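Local coordinates for protein glucuronan lyase A (Trichoderma reesei, PDB 2ZZJ) that probably cleaves beta-1,4-linked polyglucuronic acid chains internally, as an endo-acting polysaccharide lyase of family 20 that carries a bound calcium ion, at residues Asn6-Leu10 / Thr35-Lys39. Residues are numbered along the deposited sequence; the frame is centred on the assembly and turned at random.
Sequences NDGHL and TSALK. With CA (calcium ion), chain B.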
loop_
_atom_site.group_PDB
_atom_site.type_symbol
_atom_site.label_atom_id
_atom_site.label_comp_id
_atom_site.label_asym_id
_atom_site.label_seq_id
_atom_site.Cartn_x
_atom_site.Cartn_y
_atom_site.Cartn_z
ATOM N N ASN A 6 -6.882 12.319 -5.248
ATOM C CA ASN A 6 -5.644 13.107 -5.357
ATOM C C ASN A 6 -5.011 12.947 -6.717
ATOM O O ASN A 6 -4.703 11.817 -7.138
ATOM C CB ASN A 6 -4.640 12.729 -4.266
ATOM C CG ASN A 6 -3.417 13.643 -4.257
ATOM O OD1 ASN A 6 -2.423 13.394 -4.948
ATOM N ND2 ASN A 6 -3.478 14.723 -3.440
ATOM N N ASP A 7 -4.804 14.074 -7.411
ATOM C CA ASP A 7 -4.280 14.042 -8.779
ATOM C C ASP A 7 -2.754 14.116 -8.862
ATOM O O ASP A 7 -2.207 14.523 -9.907
ATOM C CB ASP A 7 -4.848 15.207 -9.601
ATOM C CG ASP A 7 -4.323 16.563 -9.124
ATOM O OD1 ASP A 7 -3.793 16.637 -7.992
ATOM O OD2 ASP A 7 -4.464 17.562 -9.885
ATOM N N GLY A 8 -2.057 13.683 -7.821
ATOM C CA GLY A 8 -0.580 13.672 -7.861
ATOM C C GLY A 8 -0.008 14.988 -7.363
ATOM O O GLY A 8 0.892 15.550 -7.989
ATOM N N HIS A 9 -0.507 15.444 -6.215
ATOM C CA HIS A 9 -0.050 16.664 -5.545
ATOM C C HIS A 9 0.077 16.434 -4.030
ATOM O O HIS A 9 -0.604 15.582 -3.429
ATOM C CB HIS A 9 -1.054 17.804 -5.776
ATOM C CG HIS A 9 -0.882 18.525 -7.080
ATOM N ND1 HIS A 9 -1.765 18.391 -8.132
ATOM C CD2 HIS A 9 0.082 19.383 -7.505
ATOM C CE1 HIS A 9 -1.360 19.143 -9.140
ATOM N NE2 HIS A 9 -0.232 19.744 -8.788
ATOM N N LEU A 10 0.937 17.219 -3.396
ATOM C CA LEU A 10 1.083 17.150 -1.981
ATOM C C LEU A 10 -0.206 17.569 -1.296
ATOM O O LEU A 10 -0.566 17.021 -0.260
ATOM C CB LEU A 10 2.242 18.043 -1.513
ATOM C CG LEU A 10 3.644 17.534 -1.899
ATOM C CD1 LEU A 10 4.708 18.536 -1.402
ATOM C CD2 LEU A 10 3.893 16.134 -1.341
ATOM N N THR A 35 -0.718 17.157 -15.137
ATOM C CA THR A 35 0.630 17.721 -15.258
ATOM C C THR A 35 1.466 17.507 -14.008
ATOM O O THR A 35 2.531 18.112 -13.847
ATOM C CB THR A 35 0.557 19.258 -15.531
ATOM O OG1 THR A 35 -0.129 19.897 -14.449
ATOM C CG2 THR A 35 -0.206 19.532 -16.796
ATOM N N SER A 36 0.992 16.652 -13.102
ATOM C CA SER A 36 1.672 16.467 -11.842
ATOM C C SER A 36 1.597 15.013 -11.422
ATOM O O SER A 36 0.593 14.344 -11.688
ATOM C CB SER A 36 0.996 17.315 -10.777
ATOM O OG SER A 36 1.847 17.424 -9.655
ATOM N N ALA A 37 2.655 14.535 -10.782
ATOM C CA ALA A 37 2.589 13.251 -10.056
ATOM C C ALA A 37 3.492 13.343 -8.827
ATOM O O ALA A 37 4.202 14.340 -8.661
ATOM C CB ALA A 37 3.000 12.123 -10.961
ATOM N N LEU A 38 3.510 12.302 -7.997
ATOM C CA LEU A 38 4.377 12.276 -6.831
ATOM C C LEU A 38 5.498 11.311 -7.057
ATOM O O LEU A 38 5.261 10.238 -7.599
ATOM C CB LEU A 38 3.603 11.860 -5.587
ATOM C CG LEU A 38 2.518 12.849 -5.155
ATOM C CD1 LEU A 38 1.700 12.298 -3.976
ATOM C CD2 LEU A 38 3.125 14.219 -4.780
ATOM N N LYS A 39 6.712 11.702 -6.664
ATOM C CA LYS A 39 7.881 10.820 -6.734
ATOM C C LYS A 39 8.320 10.487 -5.312
ATOM O O LYS A 39 8.554 11.394 -4.506
ATOM C CB LYS A 39 9.029 11.496 -7.488
ATOM C CG LYS A 39 10.270 10.609 -7.606
ATOM C CD LYS A 39 11.374 11.270 -8.428
ATOM C CE LYS A 39 11.875 12.541 -7.738
ATOM N NZ LYS A 39 13.221 12.895 -8.346
HETATM CA CA CA B . -1.655 13.671 -12.077
HETATM O O HOH W 1 -2.054 16.123 -12.147
HETATM O O HOH W 2 -4.003 13.177 -12.299
#
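The backbone carbonyls of Asp-7 and Ser-36 converge on one calcium ion, each O 2.4 Å from the metal, which explains why two carbonyl oxygens can lie close together here. Two waters complete the local share of the shell, and one of them also takes a weak hydrogen bond from Ser-36 N; Lys-33 O and the carboxylate of Asp-222 supply the other ligands.

One hydrogen bond crosses directly: Ser-36 OG donates to Gly-8 O at 2.7 Å. With OG anti to the backbone N (chi1 -164°), the hydroxyl is carried across to that carbonyl and also lies over one face of the His-9 imidazole, offset toward its rim. Ser-36 CB makes a CH-pi contact with the same ring, 3.6 Å from the centroid. In the ring plane, His-9 ND1 gives a nearly straight bond to Asp-7 OD1 (2.7 Å, 170°), meeting it from above the carboxylate plane, and this fixes the ring's rotation. Were the imidazole cut back to a methyl, as with an alanine here, Asp-7 OD1 would probably lose this donor and Ser-36 CB and OG the ring face they lie against.

Gly-8 passes so close to Ser-36 and Ala-37 that a CB would clash. The turn is braced from within by Asn-6, whose OD1 takes Gly-8 N, closing an Asx turn, and His-9 N, an Asx motif, both from the same face of its plane, while its ND2 returns a bond to His-9 O at 3.0 Å.

The apolar part belongs to Leu-38, whose CD2 packs against His-9 C and touches Leu-10 CD2 at 4.0 Å.

In this beta-jelly roll, the contact joins the loop after strand 2-6 to the start of strand 37-43; strand 216-227 pairs with both strands, and strand 23-27 lines the other edge of 37-43.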